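Local coordinates for protein type VI secretion system component (Escherichia coli O6, PDB 2P5Z) that is a type VI secretion system component that resembles the phage T4 tail proteins gp27 and gp5 and probably forms part of the phage-tail-like secretion apparatus, at residues 35-40 with 85-90; 124-129 with 136-141; 401-404 with 408-411. One frame throughout, in Å; residues are numbered along the deposited sequence.

Contact 1: 35-40 with 85-90; sequences GREQLS and RTLHGV
The carboxylate of Glu37 meets the guanidinium of Arg85 at its edge: OE2 of Glu37 lies in the guanidinium plane, while the two flat groups are turned 47° against each other. With that twist the contact is uneven. Arg85 NH1 gives Glu37 OE2 a nearly straight bond of 2.8 Å (N-H...O 164°), received on the syn lone pair, the side facing OE1. Arg85 NH2 is within weak bonding distance of both oxygens, at 3.1 Å to Glu37 OE1 and 3.4 Å to Glu37 OE2. The two side chains arrive from opposite directions, bridging strands 29-38 and 85-99, which do not pair with each other. In this gp27-like part of the chain, strands 44-51 and 104-111 come between them in the pairing order, and the ion pair forms beside Tyr45 of strand 44-51, which touches Arg85 and Leu87. The hydroxyl of Tyr45 also hydrogen-bonds Glu37 OE2. Glu37 is extended beyond CG, which carries its charge well away from its own strand; Arg85 instead bends at chi3 (81°) to present its NH1 and NH2 side. Its NE is held separately by the carbonyl oxygen of Ser320. Leu87, two residues along the strand from Arg85, brings CD2 to within 4.2 Å of Glu37 OE2, and Met323 and Pro324 also pack on the buried glutamate.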
# COMPACT_ATOMS: atom_id res chain seq x y z
N GLY A 35 -20.29 -11.38 -8.91
CA GLY A 35 -20.73 -10.87 -7.61
C GLY A 35 -19.81 -11.23 -6.44
O GLY A 35 -19.13 -12.25 -6.48
N ARG A 36 -19.78 -10.38 -5.41
CA ARG A 36 -19.02 -10.62 -4.17
C ARG A 36 -19.88 -10.26 -2.97
O ARG A 36 -20.44 -9.17 -2.90
CB ARG A 36 -17.70 -9.84 -4.17
CG ARG A 36 -16.61 -10.42 -5.12
CD ARG A 36 -15.96 -9.38 -6.09
NE ARG A 36 -16.95 -8.54 -6.80
CZ ARG A 36 -16.71 -7.83 -7.91
NH1 ARG A 36 -17.67 -7.10 -8.46
NH2 ARG A 36 -15.50 -7.85 -8.45
N GLU A 37 -20.03 -11.20 -2.06
CA GLU A 37 -20.73 -11.00 -0.82
C GLU A 37 -19.80 -11.51 0.26
O GLU A 37 -19.09 -12.49 0.08
CB GLU A 37 -22.04 -11.78 -0.78
CG GLU A 37 -23.04 -11.38 -1.86
CD GLU A 37 -24.24 -12.32 -1.97
OE1 GLU A 37 -24.94 -12.56 -0.95
OE2 GLU A 37 -24.51 -12.80 -3.09
N GLN A 38 -19.83 -10.84 1.40
CA GLN A 38 -18.99 -11.16 2.54
C GLN A 38 -19.59 -10.49 3.76
O GLN A 38 -20.10 -9.38 3.66
CB GLN A 38 -17.59 -10.63 2.28
CG GLN A 38 -16.53 -11.10 3.24
CD GLN A 38 -15.24 -10.38 2.97
OE1 GLN A 38 -15.09 -9.73 1.93
NE2 GLN A 38 -14.30 -10.46 3.91
N LEU A 39 -19.55 -11.19 4.88
CA LEU A 39 -19.93 -10.65 6.18
C LEU A 39 -19.20 -9.35 6.51
O LEU A 39 -18.02 -9.20 6.18
CB LEU A 39 -19.60 -11.67 7.25
CG LEU A 39 -20.46 -12.93 7.21
CD1 LEU A 39 -20.04 -13.84 8.35
CD2 LEU A 39 -21.94 -12.56 7.33
N SER A 40 -19.93 -8.42 7.13
CA SER A 40 -19.41 -7.12 7.59
C SER A 40 -18.85 -6.25 6.52
O SER A 40 -17.98 -5.42 6.81
CB SER A 40 -18.36 -7.25 8.69
OG SER A 40 -18.99 -7.66 9.88
N ARG A 85 -33.50 -16.13 -5.14
CA ARG A 85 -32.83 -15.17 -4.25
C ARG A 85 -32.68 -13.85 -4.98
O ARG A 85 -32.32 -13.84 -6.16
CB ARG A 85 -31.45 -15.68 -3.83
CG ARG A 85 -30.77 -14.79 -2.82
CD ARG A 85 -29.68 -15.50 -2.02
NE ARG A 85 -28.40 -15.61 -2.72
CZ ARG A 85 -27.48 -14.65 -2.78
NH1 ARG A 85 -26.34 -14.88 -3.43
NH2 ARG A 85 -27.68 -13.46 -2.20
N THR A 86 -32.94 -12.74 -4.29
CA THR A 86 -32.80 -11.42 -4.87
C THR A 86 -31.82 -10.52 -4.09
O THR A 86 -31.80 -10.53 -2.86
CB THR A 86 -34.17 -10.71 -4.93
OG1 THR A 86 -35.20 -11.68 -5.07
CG2 THR A 86 -34.24 -9.74 -6.09
N LEU A 87 -31.02 -9.74 -4.81
CA LEU A 87 -30.22 -8.70 -4.20
C LEU A 87 -30.84 -7.33 -4.45
O LEU A 87 -30.98 -6.90 -5.60
CB LEU A 87 -28.79 -8.70 -4.73
CG LEU A 87 -27.78 -9.71 -4.16
CD1 LEU A 87 -28.08 -9.98 -2.70
CD2 LEU A 87 -27.80 -11.00 -4.95
N HIS A 88 -31.21 -6.63 -3.38
CA HIS A 88 -31.73 -5.26 -3.53
C HIS A 88 -30.68 -4.21 -3.20
O HIS A 88 -29.89 -4.36 -2.25
CB HIS A 88 -32.95 -5.05 -2.65
CG HIS A 88 -34.14 -5.87 -3.04
ND1 HIS A 88 -35.01 -5.48 -4.03
CD2 HIS A 88 -34.61 -7.04 -2.56
CE1 HIS A 88 -35.97 -6.38 -4.15
NE2 HIS A 88 -35.75 -7.34 -3.27
N GLY A 89 -30.67 -3.14 -3.99
CA GLY A 89 -29.68 -2.13 -3.81
C GLY A 89 -29.81 -0.98 -4.78
O GLY A 89 -30.87 -0.78 -5.36
N VAL A 90 -28.71 -0.22 -4.92
CA VAL A 90 -28.65 0.93 -5.82
C VAL A 90 -27.57 0.71 -6.86
O VAL A 90 -26.60 -0.02 -6.66
CB VAL A 90 -28.23 2.27 -5.12
CG1 VAL A 90 -29.39 3.20 -4.95
CG2 VAL A 90 -27.53 2.00 -3.81

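Contact 2: 124-129 with 136-141; sequences AIYQNQ and EKILRE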
# COMPACT_ATOMS: atom_id res chain seq x y z
N ALA A 124 -16.74 14.41 13.53
CA ALA A 124 -17.76 14.52 14.57
C ALA A 124 -17.33 13.92 15.89
O ALA A 124 -16.56 12.97 15.92
CB ALA A 124 -19.05 13.86 14.10
N ILE A 125 -17.85 14.47 16.99
CA ILE A 125 -17.62 13.90 18.32
C ILE A 125 -18.96 13.49 18.90
O ILE A 125 -19.87 14.32 19.03
CB ILE A 125 -16.88 14.89 19.26
CG1 ILE A 125 -15.50 15.22 18.70
CG2 ILE A 125 -16.71 14.32 20.67
CD1 ILE A 125 -15.08 16.64 18.98
N TYR A 126 -19.10 12.22 19.23
CA TYR A 126 -20.37 11.67 19.64
C TYR A 126 -20.26 11.54 21.12
O TYR A 126 -19.22 11.14 21.63
CB TYR A 126 -20.64 10.30 18.98
CG TYR A 126 -20.86 10.41 17.48
CD1 TYR A 126 -19.79 10.33 16.58
CD2 TYR A 126 -22.13 10.62 16.95
CE1 TYR A 126 -19.98 10.46 15.22
CE2 TYR A 126 -22.34 10.74 15.58
CZ TYR A 126 -21.26 10.66 14.73
OH TYR A 126 -21.45 10.79 13.38
N GLN A 127 -21.34 11.90 21.81
CA GLN A 127 -21.31 12.19 23.24
C GLN A 127 -22.25 11.24 23.97
O GLN A 127 -23.44 11.23 23.68
CB GLN A 127 -21.72 13.67 23.41
CG GLN A 127 -21.38 14.31 24.74
CD GLN A 127 -19.90 14.58 24.92
OE1 GLN A 127 -19.21 15.02 23.98
NE2 GLN A 127 -19.39 14.32 26.12
N ASN A 128 -21.73 10.43 24.89
CA ASN A 128 -22.54 9.51 25.73
C ASN A 128 -23.37 8.49 24.97
O ASN A 128 -24.58 8.35 25.20
CB ASN A 128 -23.43 10.25 26.76
CG ASN A 128 -22.67 11.28 27.56
OD1 ASN A 128 -22.97 12.48 27.47
ND2 ASN A 128 -21.65 10.83 28.30
N GLN A 129 -22.75 7.79 24.04
CA GLN A 129 -23.47 6.77 23.30
C GLN A 129 -22.78 5.44 23.41
O GLN A 129 -21.61 5.36 23.78
CB GLN A 129 -23.61 7.15 21.85
CG GLN A 129 -23.84 8.62 21.57
CD GLN A 129 -25.30 8.99 21.63
OE1 GLN A 129 -25.94 9.18 20.60
NE2 GLN A 129 -25.85 9.09 22.83
N GLU A 136 -26.48 3.44 14.66
CA GLU A 136 -27.85 3.84 14.34
C GLU A 136 -28.02 5.34 14.00
O GLU A 136 -28.75 5.69 13.05
CB GLU A 136 -28.81 3.42 15.44
CG GLU A 136 -30.23 3.70 15.04
CD GLU A 136 -31.25 2.97 15.86
OE1 GLU A 136 -30.86 2.02 16.58
OE2 GLU A 136 -32.44 3.35 15.76
N LYS A 137 -27.33 6.21 14.73
CA LYS A 137 -27.34 7.64 14.41
C LYS A 137 -26.83 7.91 13.02
O LYS A 137 -27.50 8.58 12.25
CB LYS A 137 -26.53 8.48 15.40
CG LYS A 137 -27.24 8.83 16.68
CD LYS A 137 -26.42 9.84 17.46
CE LYS A 137 -27.30 10.90 18.13
NZ LYS A 137 -27.47 12.08 17.21
N ILE A 138 -25.65 7.36 12.69
CA ILE A 138 -25.06 7.54 11.35
C ILE A 138 -26.01 7.06 10.23
O ILE A 138 -26.20 7.76 9.22
CB ILE A 138 -23.73 6.79 11.25
CG1 ILE A 138 -22.69 7.43 12.17
CG2 ILE A 138 -23.20 6.79 9.81
CD1 ILE A 138 -21.66 8.21 11.41
N LEU A 139 -26.62 5.89 10.45
CA LEU A 139 -27.64 5.35 9.55
C LEU A 139 -28.84 6.28 9.38
O LEU A 139 -29.19 6.64 8.24
CB LEU A 139 -28.08 3.95 10.01
CG LEU A 139 -26.97 2.91 9.80
CD1 LEU A 139 -27.31 1.52 10.31
CD2 LEU A 139 -26.59 2.86 8.33
N ARG A 140 -29.44 6.69 10.50
CA ARG A 140 -30.65 7.51 10.46
C ARG A 140 -30.45 8.97 10.07
O ARG A 140 -31.22 9.52 9.28
CB ARG A 140 -31.41 7.43 11.78
CG ARG A 140 -31.88 6.02 12.15
CD ARG A 140 -32.68 6.12 13.39
NE ARG A 140 -33.27 4.87 13.88
CZ ARG A 140 -34.44 4.40 13.47
NH1 ARG A 140 -34.90 3.28 14.00
NH2 ARG A 140 -35.15 5.03 12.53
N GLU A 141 -29.40 9.61 10.59
CA GLU A 141 -29.24 11.05 10.38
C GLU A 141 -28.74 11.41 9.00
O GLU A 141 -29.48 11.96 8.20
CB GLU A 141 -28.39 11.67 11.49
CG GLU A 141 -29.02 11.40 12.83
CD GLU A 141 -28.20 11.81 14.01
OE1 GLU A 141 -28.61 11.47 15.14
OE2 GLU A 141 -27.15 12.48 13.83
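Tyr126 of strand 124-127 packs against Lys137 and Ile138 of helix 131-140, and its ring carries most of this strand-to-helix packing in the gp27-like part of the chain. The strand pairs antiparallel with strand 161-166, then turns a corner at Asn128 before the helix begins. From CB, which is directed at the helix, the ring leaves with CG anti to the carbonyl carbon (chi1 -68°). One long edge comes alongside the Lys137 chain, with Tyr126 CD2 4.4 Å from Lys137 CD near the ring plane. Further out, Tyr126 CZ touches Ile138 CD1 at 4.1 Å, the two side chains crossing at about a right angle. The tip, Tyr126 OH, comes to 3.3 Å from the same Ile138 CD1 and finds its polar partner in Lys421. Ile138 reaches the ring only through its CG1 branch; the residue also packs against Phe174 and Val175 of helix 171-182, so the tyrosine tip lies beside a junction of two helices. On the other side of the corner, Gln129 crosses Lys137 nearly perpendicularly, and its OE1 rests against the lysine methylenes, 3.2 Å from Lys137 CD. The amide of Gln129 is tethered through its nitrogen: NE2 donates to the carbonyl oxygen of Asn128 at 2.8 Å, nearly straight at 167°, from a position 60° above that carbonyl's plane.

Contact 3: 401-404 with 408-411; sequences AHID and RYRV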
# COMPACT_ATOMS: atom_id res chain seq x y z
N ALA A 401 -15.24 30.27 31.66
CA ALA A 401 -14.84 28.92 31.19
C ALA A 401 -15.97 27.96 31.51
O ALA A 401 -16.49 27.96 32.63
CB ALA A 401 -13.56 28.41 31.84
N HIS A 402 -16.38 27.16 30.53
CA HIS A 402 -17.24 26.03 30.83
C HIS A 402 -16.29 24.96 31.33
O HIS A 402 -15.43 24.48 30.59
CB HIS A 402 -18.01 25.54 29.60
CG HIS A 402 -19.25 24.76 29.94
ND1 HIS A 402 -20.44 24.94 29.27
CD2 HIS A 402 -19.48 23.81 30.87
CE1 HIS A 402 -21.35 24.12 29.77
NE2 HIS A 402 -20.79 23.43 30.75
N ILE A 403 -16.42 24.62 32.61
CA ILE A 403 -15.50 23.69 33.26
C ILE A 403 -16.24 22.89 34.34
O ILE A 403 -16.76 23.45 35.31
CB ILE A 403 -14.22 24.43 33.78
CG1 ILE A 403 -13.40 23.56 34.74
CG2 ILE A 403 -14.56 25.78 34.42
CD1 ILE A 403 -12.06 24.17 35.11
N ASP A 404 -16.32 21.58 34.14
CA ASP A 404 -17.04 20.70 35.06
C ASP A 404 -16.10 20.13 36.13
O ASP A 404 -14.90 20.39 36.11
CB ASP A 404 -17.79 19.58 34.32
CG ASP A 404 -16.85 18.56 33.63
OD1 ASP A 404 -15.65 18.85 33.43
OD2 ASP A 404 -17.34 17.47 33.27
N ARG A 408 -10.42 19.53 32.78
CA ARG A 408 -11.72 19.32 32.09
C ARG A 408 -12.51 20.52 31.56
O ARG A 408 -13.68 20.73 31.93
CB ARG A 408 -12.62 18.28 32.76
CG ARG A 408 -12.27 16.86 32.44
CD ARG A 408 -12.69 16.51 31.03
NE ARG A 408 -13.24 15.17 31.01
CZ ARG A 408 -14.53 14.89 31.17
NH1 ARG A 408 -14.93 13.64 31.15
NH2 ARG A 408 -15.42 15.86 31.34
N TYR A 409 -11.88 21.27 30.66
CA TYR A 409 -12.55 22.33 29.90
C TYR A 409 -13.41 21.73 28.79
O TYR A 409 -13.09 20.66 28.28
CB TYR A 409 -11.51 23.22 29.23
CG TYR A 409 -10.63 24.00 30.18
CD1 TYR A 409 -9.41 23.48 30.62
CD2 TYR A 409 -11.01 25.26 30.63
CE1 TYR A 409 -8.59 24.20 31.49
CE2 TYR A 409 -10.20 25.99 31.49
CZ TYR A 409 -8.99 25.46 31.92
OH TYR A 409 -8.19 26.18 32.78
N ARG A 410 -14.51 22.40 28.44
CA ARG A 410 -15.24 22.04 27.22
C ARG A 410 -14.74 22.91 26.08
O ARG A 410 -14.83 24.14 26.11
CB ARG A 410 -16.76 22.17 27.35
CG ARG A 410 -17.48 21.93 26.01
CD ARG A 410 -18.98 21.73 26.14
NE ARG A 410 -19.69 22.98 26.37
CZ ARG A 410 -20.10 23.82 25.42
NH1 ARG A 410 -19.86 23.55 24.14
NH2 ARG A 410 -20.74 24.93 25.75
N VAL A 411 -14.23 22.25 25.05
CA VAL A 411 -13.54 22.95 24.01
C VAL A 411 -14.24 22.73 22.67
O VAL A 411 -14.94 21.74 22.47
CB VAL A 411 -12.06 22.54 24.04
CG1 VAL A 411 -11.71 21.48 23.00
CG2 VAL A 411 -11.21 23.76 23.91
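Arg410 N donates to His402 O at 3.1 Å with an almost straight N-H...O angle of 167°, and this bond pins the loop 401-404 to the start of strand 409-412. The chain doubles back between the two, and Ile403 faces Tyr409 in a single backbone bridge. Beside the bond, the His402 ring and the Arg410 guanidinium stand almost perpendicular, their planes 81° apart. Arg410 sets out with CG opposite its own backbone N and bends at chi3, which brings NE over one face of the imidazole; the guanidinium turns its edge to the ring, with Arg410 NH2 3.5 Å from His402 ND1. At the turn, Asp404 OD2 makes a salt bridge with Arg408 NH2 at 3.2 Å; the carboxylate and guanidinium are only 21° from parallel. Arg408 has a second acid, Glu162, on its NH1. The Tyr409 ring takes Ile403 CD1 over one face, at 4.5 Å from CE2, and Ala401 CB at its edge, 4.2 Å from the same CE2. In the OB domain, strand 409-412 runs between strands 387-391 and 426-429, and Trp428 of the latter packs against His402, Asp404, Arg408 and Arg410.

The three contacts follow one another along the chain and mark its progress from the gp27-like part to the OB domain. Contact 1 lies nearest the chain's centre, about 26 Å from contact 2 and about 47 Å from contact 3, centre to centre. Contact 2 lies in the gp27-like part and contact 3 in the OB domain, yet their nearest atoms are only about 6 Å apart. Glu162 joins them: its backbone bonds Asn128 of contact 2, while its carboxylate forms a salt bridge with Arg408 of contact 3. From the OB domain, Lys421 bonds Tyr126 and the ring of Tyr424 meets it, so contact 2 sits at the junction of the two parts. Contact 1 stays about 12 Å from contact 2 at the nearest atoms.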